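Local coordinates for actin-related protein 8 (Homo sapiens, PDB 4FO0), which binds ATP, has low basal ATPase activity without polymerizing, and is a proposed core subunit of the INO80 chromatin-remodelling complex, involved in transcription and probably DNA repair, at residues M112-W125 and Q335-Q347. Numbering follows the deposited sequence.
Sequences MRPAILDHCSGNKW and QIRHPDSPALLYQ
Ala115 and Leu345 form a hydrogen-bonded antiparallel pair, Ala115 N to Leu345 O at 2.9 Å and Leu345 N back to Ala115 O, placing residues 115-118 on the edge of a three-stranded antiparallel sheet whose other two strands, 330-336 and 343-350, are joined by the hairpin turn within 335-347, well away from the ATP pocket of this actin-family fold. A classic beta bulge follows: Leu117 and Asp118 both face Ala343, whose O accepts from Leu117 N (2.6 Å) and weakly from Asp118 N. Side chains fill in around this ladder. Pro114 CB sits over the centre of the Tyr346 ring, 3.6 Å from its centroid, a CH-pi contact; Phe334 of the adjoining strand meets Tyr346 with its ring nearly parallel. Leu117, its CG anti to the carbonyl carbon (chi1 -68°), packs both CG and CD2 against Leu345 CB and sets CD1 over the face of the Gln335 amide, nearest NE2. Past the corner, residues 119-125 wrap the hairpin turn. Pro339 CB presses on one face of the Trp125 indole, while at its edge NE1 donates in the ring plane to Asp340 OD2 (3.0 Å), meeting that oxygen from above the carboxylate plane. Asn123 ND2 reaches Arg337 O in the carbonyl plane. The extended Arg337 chain sends NH1 to Ser121 O (2.7 Å), and NH2 makes a long salt bridge with Asp118 OD2. Also in the guanidinium plane, Gln335 OE1 accepts from Arg337 NE, so two hydrogen bonds limit the group's rotation while Ala343 CB lies against one face. Ser121 OG accepts from Asn123 N, an ST turn, and donates to His338 O (2.7 Å) from the side of the carbonyl plane opposite Ser341 OG, a second donor to that oxygen.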
ATOM      1  N   MET A 112       1.929 -23.284 -25.202  1.00 65.82           N
ATOM      2  CA  MET A 112       3.095 -22.403 -25.068  1.00 74.38           C
ATOM      3  C   MET A 112       4.155 -22.963 -24.121  1.00 77.73           C
ATOM      4  O   MET A 112       3.847 -23.365 -22.990  1.00 68.80           O
ATOM      5  CB  MET A 112       2.693 -21.006 -24.565  1.00 77.32           C
ATOM      6  CG  MET A 112       1.731 -20.234 -25.455  1.00 73.68           C
ATOM      7  SD  MET A 112       2.295 -19.920 -27.142  1.00 70.76           S
ATOM      8  CE  MET A 112       3.991 -20.509 -27.084  1.00104.48           C
ATOM      9  N   ARG A 113       5.402 -22.976 -24.586  1.00 67.76           N
ATOM     10  CA  ARG A 113       6.543 -23.295 -23.733  1.00 48.09           C
ATOM     11  C   ARG A 113       7.458 -22.095 -23.665  1.00 47.10           C
ATOM     12  O   ARG A 113       7.560 -21.327 -24.624  1.00 57.77           O
ATOM     13  CB  ARG A 113       7.318 -24.498 -24.260  1.00 64.82           C
ATOM     14  CG  ARG A 113       6.563 -25.800 -24.136  1.00 66.01           C
ATOM     15  CD  ARG A 113       5.830 -25.878 -22.806  1.00 75.25           C
ATOM     16  NE  ARG A 113       5.035 -27.103 -22.696  1.00111.92           N
ATOM     17  CZ  ARG A 113       3.744 -27.204 -23.010  1.00 90.92           C
ATOM     18  NH1 ARG A 113       3.071 -26.146 -23.454  1.00 71.76           N
ATOM     19  NH2 ARG A 113       3.123 -28.370 -22.875  1.00 83.80           N
ATOM     20  N   PRO A 114       8.123 -21.917 -22.519  1.00 46.76           N
ATOM     21  CA  PRO A 114       9.054 -20.794 -22.347  1.00 41.75           C
ATOM     22  C   PRO A 114      10.348 -21.000 -23.148  1.00 47.55           C
ATOM     23  O   PRO A 114      10.824 -22.124 -23.311  1.00 39.78           O
ATOM     24  CB  PRO A 114       9.338 -20.799 -20.841  1.00 40.43           C
ATOM     25  CG  PRO A 114       9.084 -22.220 -20.419  1.00 42.49           C
ATOM     26  CD  PRO A 114       7.995 -22.744 -21.307  1.00 36.17           C
ATOM     27  N   ALA A 115      10.878 -19.911 -23.685  1.00 43.65           N
ATOM     28  CA  ALA A 115      12.179 -19.919 -24.309  1.00 39.93           C
ATOM     29  C   ALA A 115      13.167 -19.508 -23.223  1.00 49.76           C
ATOM     30  O   ALA A 115      12.778 -18.833 -22.266  1.00 46.46           O
ATOM     31  CB  ALA A 115      12.207 -18.924 -25.445  1.00 29.80           C
ATOM     32  N   ILE A 116      14.432 -19.918 -23.334  1.00 48.80           N
ATOM     33  CA  ILE A 116      15.417 -19.374 -22.400  1.00 48.37           C
ATOM     34  C   ILE A 116      16.160 -18.180 -23.010  1.00 46.80           C
ATOM     35  O   ILE A 116      16.595 -18.212 -24.165  1.00 39.25           O
ATOM     36  CB  ILE A 116      16.392 -20.424 -21.754  1.00 47.61           C
ATOM     37  CG1 ILE A 116      17.690 -20.497 -22.523  1.00 48.72           C
ATOM     38  CG2 ILE A 116      15.748 -21.822 -21.575  1.00 36.83           C
ATOM     39  CD1 ILE A 116      17.565 -21.335 -23.740  1.00 72.30           C
ATOM     40  N   LEU A 117      16.249 -17.105 -22.235  1.00 44.05           N
ATOM     41  CA  LEU A 117      16.947 -15.910 -22.673  1.00 41.24           C
ATOM     42  C   LEU A 117      18.410 -16.033 -22.290  1.00 56.86           C
ATOM     43  O   LEU A 117      19.280 -15.505 -22.970  1.00 58.20           O
ATOM     44  CB  LEU A 117      16.357 -14.680 -22.002  1.00 37.07           C
ATOM     45  CG  LEU A 117      14.938 -14.286 -22.394  1.00 41.84           C
ATOM     46  CD1 LEU A 117      14.616 -12.918 -21.813  1.00 41.28           C
ATOM     47  CD2 LEU A 117      14.813 -14.279 -23.903  1.00 24.85           C
ATOM     48  N   ASP A 118      18.658 -16.750 -21.195  1.00 48.58           N
ATOM     49  CA  ASP A 118      19.987 -16.885 -20.605  1.00 45.09           C
ATOM     50  C   ASP A 118      20.081 -18.161 -19.791  1.00 38.21           C
ATOM     51  O   ASP A 118      19.119 -18.573 -19.163  1.00 50.79           O
ATOM     52  CB  ASP A 118      20.306 -15.703 -19.689  1.00 51.92           C
ATOM     53  CG  ASP A 118      21.056 -14.591 -20.400  1.00 65.20           C
ATOM     54  OD1 ASP A 118      22.280 -14.754 -20.618  1.00 82.01           O
ATOM     55  OD2 ASP A 118      20.425 -13.557 -20.724  1.00 67.79           O
ATOM     56  N   HIS A 119      21.245 -18.790 -19.803  1.00 48.51           N
ATOM     57  CA  HIS A 119      21.422 -20.028 -19.090  1.00 36.52           C
ATOM     58  C   HIS A 119      21.148 -19.833 -17.636  1.00 41.79           C
ATOM     59  O   HIS A 119      20.497 -20.668 -16.985  1.00 34.23           O
ATOM     60  CB  HIS A 119      22.832 -20.549 -19.282  1.00 36.20           C
ATOM     61  CG  HIS A 119      23.107 -21.829 -18.550  1.00 41.66           C
ATOM     62  ND1 HIS A 119      23.873 -21.879 -17.460  1.00 36.63           N
ATOM     63  CD2 HIS A 119      22.679 -23.125 -18.787  1.00 35.33           C
ATOM     64  CE1 HIS A 119      23.937 -23.140 -17.017  1.00 36.97           C
ATOM     65  NE2 HIS A 119      23.207 -23.900 -17.832  1.00 40.71           N
ATOM     66  N   CYS A 120      21.641 -18.729 -17.100  1.00 40.95           N
ATOM     67  CA  CYS A 120      21.369 -18.377 -15.723  1.00 40.56           C
ATOM     68  C   CYS A 120      20.547 -17.108 -15.659  1.00 42.78           C
ATOM     69  O   CYS A 120      20.666 -16.239 -16.510  1.00 44.14           O
ATOM     70  CB  CYS A 120      22.674 -18.214 -14.953  1.00 42.02           C
ATOM     71  SG  CYS A 120      23.398 -19.786 -14.453  1.00 55.01           S
ATOM     72  N   SER A 121      19.700 -17.015 -14.646  1.00 39.90           N
ATOM     73  CA  SER A 121      18.732 -15.939 -14.560  1.00 32.80           C
ATOM     74  C   SER A 121      19.403 -14.609 -14.275  1.00 33.86           C
ATOM     75  O   SER A 121      18.909 -13.563 -14.667  1.00 41.62           O
ATOM     76  CB  SER A 121      17.697 -16.244 -13.486  1.00 29.48           C
ATOM     77  OG  SER A 121      18.254 -16.116 -12.200  1.00 43.04           O
ATOM     78  N   GLY A 122      20.538 -14.655 -13.593  1.00 37.84           N
ATOM     79  CA  GLY A 122      21.253 -13.446 -13.234  1.00 40.99           C
ATOM     80  C   GLY A 122      20.913 -12.924 -11.843  1.00 51.73           C
ATOM     81  O   GLY A 122      21.451 -11.905 -11.403  1.00 60.41           O
ATOM     82  N   ASN A 123      20.004 -13.617 -11.163  1.00 39.33           N
ATOM     83  CA  ASN A 123      19.699 -13.328  -9.772  1.00 43.88           C
ATOM     84  C   ASN A 123      20.063 -14.501  -8.906  1.00 37.94           C
ATOM     85  O   ASN A 123      19.953 -15.647  -9.333  1.00 41.00           O
ATOM     86  CB  ASN A 123      18.214 -13.018  -9.579  1.00 41.67           C
ATOM     87  CG  ASN A 123      17.792 -11.776 -10.300  1.00 52.13           C
ATOM     88  OD1 ASN A 123      18.553 -10.796 -10.411  1.00 58.52           O
ATOM     89  ND2 ASN A 123      16.574 -11.802 -10.819  1.00 45.03           N
ATOM     90  N   LYS A 124      20.481 -14.217  -7.680  1.00 41.45           N
ATOM     91  CA  LYS A 124      20.836 -15.290  -6.759  1.00 56.36           C
ATOM     92  C   LYS A 124      20.285 -15.074  -5.363  1.00 39.56           C
ATOM     93  O   LYS A 124      19.900 -13.973  -4.991  1.00 33.99           O
ATOM     94  CB  LYS A 124      22.351 -15.478  -6.709  1.00 45.95           C
ATOM     95  CG  LYS A 124      23.098 -14.199  -6.495  1.00 60.81           C
ATOM     96  CD  LYS A 124      24.526 -14.363  -6.926  1.00 83.80           C
ATOM     97  CE  LYS A 124      24.598 -14.804  -8.371  1.00 73.74           C
ATOM     98  NZ  LYS A 124      26.003 -15.165  -8.729  1.00 93.29           N
ATOM     99  N   TRP A 125      20.231 -16.151  -4.598  1.00 38.24           N
ATOM    100  CA  TRP A 125      19.829 -16.062  -3.218  1.00 32.04           C
ATOM    101  C   TRP A 125      20.779 -15.151  -2.470  1.00 48.13           C
ATOM    102  O   TRP A 125      21.976 -15.117  -2.757  1.00 39.58           O
ATOM    103  CB  TRP A 125      19.904 -17.430  -2.597  1.00 28.09           C
ATOM    104  CG  TRP A 125      19.081 -18.462  -3.286  1.00 38.42           C
ATOM    105  CD1 TRP A 125      19.519 -19.652  -3.776  1.00 41.36           C
ATOM    106  CD2 TRP A 125      17.666 -18.432  -3.518  1.00 45.78           C
ATOM    107  NE1 TRP A 125      18.473 -20.368  -4.302  1.00 39.09           N
ATOM    108  CE2 TRP A 125      17.323 -19.642  -4.157  1.00 47.71           C
ATOM    109  CE3 TRP A 125      16.655 -17.507  -3.234  1.00 49.31           C
ATOM    110  CZ2 TRP A 125      16.016 -19.947  -4.530  1.00 32.79           C
ATOM    111  CZ3 TRP A 125      15.360 -17.810  -3.606  1.00 37.26           C
ATOM    112  CH2 TRP A 125      15.052 -19.018  -4.248  1.00 41.44           C
ATOM    113  N   GLN A 335       8.915 -12.225 -18.559  1.00 41.94           N
ATOM    114  CA  GLN A 335      10.114 -12.949 -18.138  1.00 44.94           C
ATOM    115  C   GLN A 335      10.001 -13.542 -16.739  1.00 38.21           C
ATOM    116  O   GLN A 335       9.257 -13.046 -15.897  1.00 52.26           O
ATOM    117  CB  GLN A 335      11.319 -12.015 -18.160  1.00 33.93           C
ATOM    118  CG  GLN A 335      11.664 -11.473 -19.528  1.00 37.25           C
ATOM    119  CD  GLN A 335      12.989 -10.735 -19.530  1.00 50.24           C
ATOM    120  OE1 GLN A 335      13.719 -10.737 -18.536  1.00 49.86           O
ATOM    121  NE2 GLN A 335      13.309 -10.099 -20.649  1.00 48.22           N
ATOM    122  N   ILE A 336      10.747 -14.605 -16.486  1.00 39.99           N
ATOM    123  CA  ILE A 336      11.014 -14.992 -15.112  1.00 37.79           C
ATOM    124  C   ILE A 336      12.522 -15.126 -14.942  1.00 37.76           C
ATOM    125  O   ILE A 336      13.172 -15.822 -15.699  1.00 40.89           O
ATOM    126  CB  ILE A 336      10.346 -16.304 -14.714  1.00 38.64           C
ATOM    127  CG1 ILE A 336       8.850 -16.288 -15.063  1.00 41.86           C
ATOM    128  CG2 ILE A 336      10.551 -16.533 -13.222  1.00 29.78           C
ATOM    129  CD1 ILE A 336       8.083 -17.529 -14.552  1.00 34.33           C
ATOM    130  N   ARG A 337      13.070 -14.427 -13.958  1.00 42.71           N
ATOM    131  CA  ARG A 337      14.487 -14.507 -13.645  1.00 34.04           C
ATOM    132  C   ARG A 337      14.661 -14.821 -12.164  1.00 38.66           C
ATOM    133  O   ARG A 337      15.171 -14.008 -11.394  1.00 43.66           O
ATOM    134  CB  ARG A 337      15.182 -13.193 -13.993  1.00 28.62           C
ATOM    135  CG  ARG A 337      15.063 -12.829 -15.459  1.00 32.91           C
ATOM    136  CD  ARG A 337      15.897 -11.603 -15.795  1.00 32.72           C
ATOM    137  NE  ARG A 337      16.166 -11.498 -17.227  1.00 52.66           N
ATOM    138  CZ  ARG A 337      17.267 -11.962 -17.818  1.00 55.37           C
ATOM    139  NH1 ARG A 337      18.203 -12.561 -17.100  1.00 49.42           N
ATOM    140  NH2 ARG A 337      17.435 -11.828 -19.129  1.00 46.31           N
ATOM    141  N   HIS A 338      14.238 -16.012 -11.765  1.00 34.63           N
ATOM    142  CA  HIS A 338      14.384 -16.412 -10.380  1.00 37.00           C
ATOM    143  C   HIS A 338      15.729 -17.031 -10.102  1.00 40.47           C
ATOM    144  O   HIS A 338      16.359 -17.600 -10.989  1.00 43.62           O
ATOM    145  CB  HIS A 338      13.278 -17.378  -9.999  1.00 39.30           C
ATOM    146  CG  HIS A 338      11.935 -16.728  -9.933  1.00 53.89           C
ATOM    147  ND1 HIS A 338      10.769 -17.437  -9.733  1.00 52.04           N
ATOM    148  CD2 HIS A 338      11.577 -15.426 -10.041  1.00 34.68           C
ATOM    149  CE1 HIS A 338       9.749 -16.598  -9.724  1.00 44.69           C
ATOM    150  NE2 HIS A 338      10.210 -15.373  -9.914  1.00 46.28           N
ATOM    151  N   PRO A 339      16.181 -16.927  -8.856  1.00 39.37           N
ATOM    152  CA  PRO A 339      17.405 -17.659  -8.522  1.00 41.64           C
ATOM    153  C   PRO A 339      17.183 -19.164  -8.745  1.00 44.10           C
ATOM    154  O   PRO A 339      16.044 -19.627  -8.656  1.00 44.06           O
ATOM    155  CB  PRO A 339      17.610 -17.341  -7.032  1.00 38.64           C
ATOM    156  CG  PRO A 339      16.737 -16.133  -6.757  1.00 41.48           C
ATOM    157  CD  PRO A 339      15.570 -16.276  -7.687  1.00 32.17           C
ATOM    158  N   ASP A 340      18.241 -19.911  -9.059  1.00 50.22           N
ATOM    159  CA  ASP A 340      18.131 -21.369  -9.200  1.00 43.72           C
ATOM    160  C   ASP A 340      17.343 -21.778 -10.450  1.00 49.44           C
ATOM    161  O   ASP A 340      16.896 -22.918 -10.584  1.00 47.97           O
ATOM    162  CB  ASP A 340      17.494 -21.990  -7.949  1.00 44.37           C
ATOM    163  CG  ASP A 340      18.515 -22.314  -6.848  1.00 60.40           C
ATOM    164  OD1 ASP A 340      19.713 -21.960  -6.994  1.00 49.88           O
ATOM    165  OD2 ASP A 340      18.104 -22.923  -5.826  1.00 60.79           O
ATOM    166  N   SER A 341      17.165 -20.833 -11.360  1.00 44.85           N
ATOM    167  CA  SER A 341      16.543 -21.122 -12.640  1.00 38.19           C
ATOM    168  C   SER A 341      17.160 -20.273 -13.752  1.00 37.40           C
ATOM    169  O   SER A 341      17.963 -19.364 -13.494  1.00 36.65           O
ATOM    170  CB  SER A 341      15.025 -20.932 -12.575  1.00 42.86           C
ATOM    171  OG  SER A 341      14.698 -19.710 -11.948  1.00 56.27           O
ATOM    172  N   PRO A 342      16.823 -20.607 -15.002  1.00 37.50           N
ATOM    173  CA  PRO A 342      17.304 -19.866 -16.175  1.00 37.41           C
ATOM    174  C   PRO A 342      16.542 -18.568 -16.353  1.00 35.90           C
ATOM    175  O   PRO A 342      15.509 -18.407 -15.716  1.00 43.30           O
ATOM    176  CB  PRO A 342      17.019 -20.815 -17.331  1.00 33.42           C
ATOM    177  CG  PRO A 342      16.011 -21.807 -16.795  1.00 33.94           C
ATOM    178  CD  PRO A 342      16.185 -21.891 -15.345  1.00 32.50           C
ATOM    179  N   ALA A 343      17.046 -17.651 -17.174  1.00 35.93           N
ATOM    180  CA  ALA A 343      16.243 -16.486 -17.568  1.00 40.25           C
ATOM    181  C   ALA A 343      15.235 -16.965 -18.595  1.00 40.74           C
ATOM    182  O   ALA A 343      15.617 -17.328 -19.714  1.00 48.35           O
ATOM    183  CB  ALA A 343      17.111 -15.369 -18.155  1.00 28.57           C
ATOM    184  N   LEU A 344      13.961 -16.977 -18.203  1.00 28.95           N
ATOM    185  CA  LEU A 344      12.872 -17.498 -19.032  1.00 33.41           C
ATOM    186  C   LEU A 344      12.000 -16.415 -19.648  1.00 38.60           C
ATOM    187  O   LEU A 344      11.722 -15.381 -19.031  1.00 42.10           O
ATOM    188  CB  LEU A 344      11.992 -18.418 -18.208  1.00 29.89           C
ATOM    189  CG  LEU A 344      12.675 -19.687 -17.726  1.00 40.40           C
ATOM    190  CD1 LEU A 344      11.815 -20.345 -16.666  1.00 49.10           C
ATOM    191  CD2 LEU A 344      12.879 -20.634 -18.895  1.00 42.97           C
ATOM    192  N   LEU A 345      11.566 -16.666 -20.874  1.00 40.79           N
ATOM    193  CA  LEU A 345      10.631 -15.777 -21.550  1.00 39.78           C
ATOM    194  C   LEU A 345       9.390 -16.549 -21.982  1.00 44.82           C
ATOM    195  O   LEU A 345       9.496 -17.549 -22.685  1.00 38.55           O
ATOM    196  CB  LEU A 345      11.275 -15.151 -22.772  1.00 34.30           C
ATOM    197  CG  LEU A 345      10.306 -14.277 -23.549  1.00 45.21           C
ATOM    198  CD1 LEU A 345      10.080 -12.994 -22.779  1.00 32.66           C
ATOM    199  CD2 LEU A 345      10.847 -14.003 -24.930  1.00 26.45           C
ATOM    200  N   TYR A 346       8.225 -16.068 -21.549  1.00 41.03           N
ATOM    201  CA  TYR A 346       6.935 -16.699 -21.812  1.00 38.14           C
ATOM    202  C   TYR A 346       6.052 -15.882 -22.761  1.00 44.93           C
ATOM    203  O   TYR A 346       5.856 -14.675 -22.567  1.00 40.44           O
ATOM    204  CB  TYR A 346       6.162 -16.857 -20.508  1.00 35.14           C
ATOM    205  CG  TYR A 346       6.607 -17.995 -19.625  1.00 37.82           C
ATOM    206  CD1 TYR A 346       5.997 -19.243 -19.720  1.00 38.79           C
ATOM    207  CD2 TYR A 346       7.595 -17.815 -18.664  1.00 35.48           C
ATOM    208  CE1 TYR A 346       6.374 -20.288 -18.904  1.00 37.76           C
ATOM    209  CE2 TYR A 346       7.992 -18.867 -17.839  1.00 36.38           C
ATOM    210  CZ  TYR A 346       7.378 -20.099 -17.969  1.00 44.55           C
ATOM    211  OH  TYR A 346       7.748 -21.152 -17.164  1.00 56.29           O
ATOM    212  N   GLN A 347       5.513 -16.546 -23.779  1.00 43.43           N
ATOM    213  CA  GLN A 347       4.408 -15.987 -24.559  1.00 43.00           C
ATOM    214  C   GLN A 347       3.091 -16.342 -23.890  1.00 49.07           C
ATOM    215  O   GLN A 347       2.893 -17.475 -23.437  1.00 44.88           O
ATOM    216  CB  GLN A 347       4.367 -16.572 -25.972  1.00 46.34           C
ATOM    217  CG  GLN A 347       5.654 -16.475 -26.743  1.00 48.70           C
ATOM    218  CD  GLN A 347       6.153 -15.055 -26.840  1.00 56.81           C
ATOM    219  OE1 GLN A 347       5.420 -14.147 -27.239  1.00 67.17           O
ATOM    220  NE2 GLN A 347       7.408 -14.849 -26.463  1.00 51.15           N
TER
HETATM  221  O   HOH W   1       5.701 -19.133 -23.911  1.00 50.08           O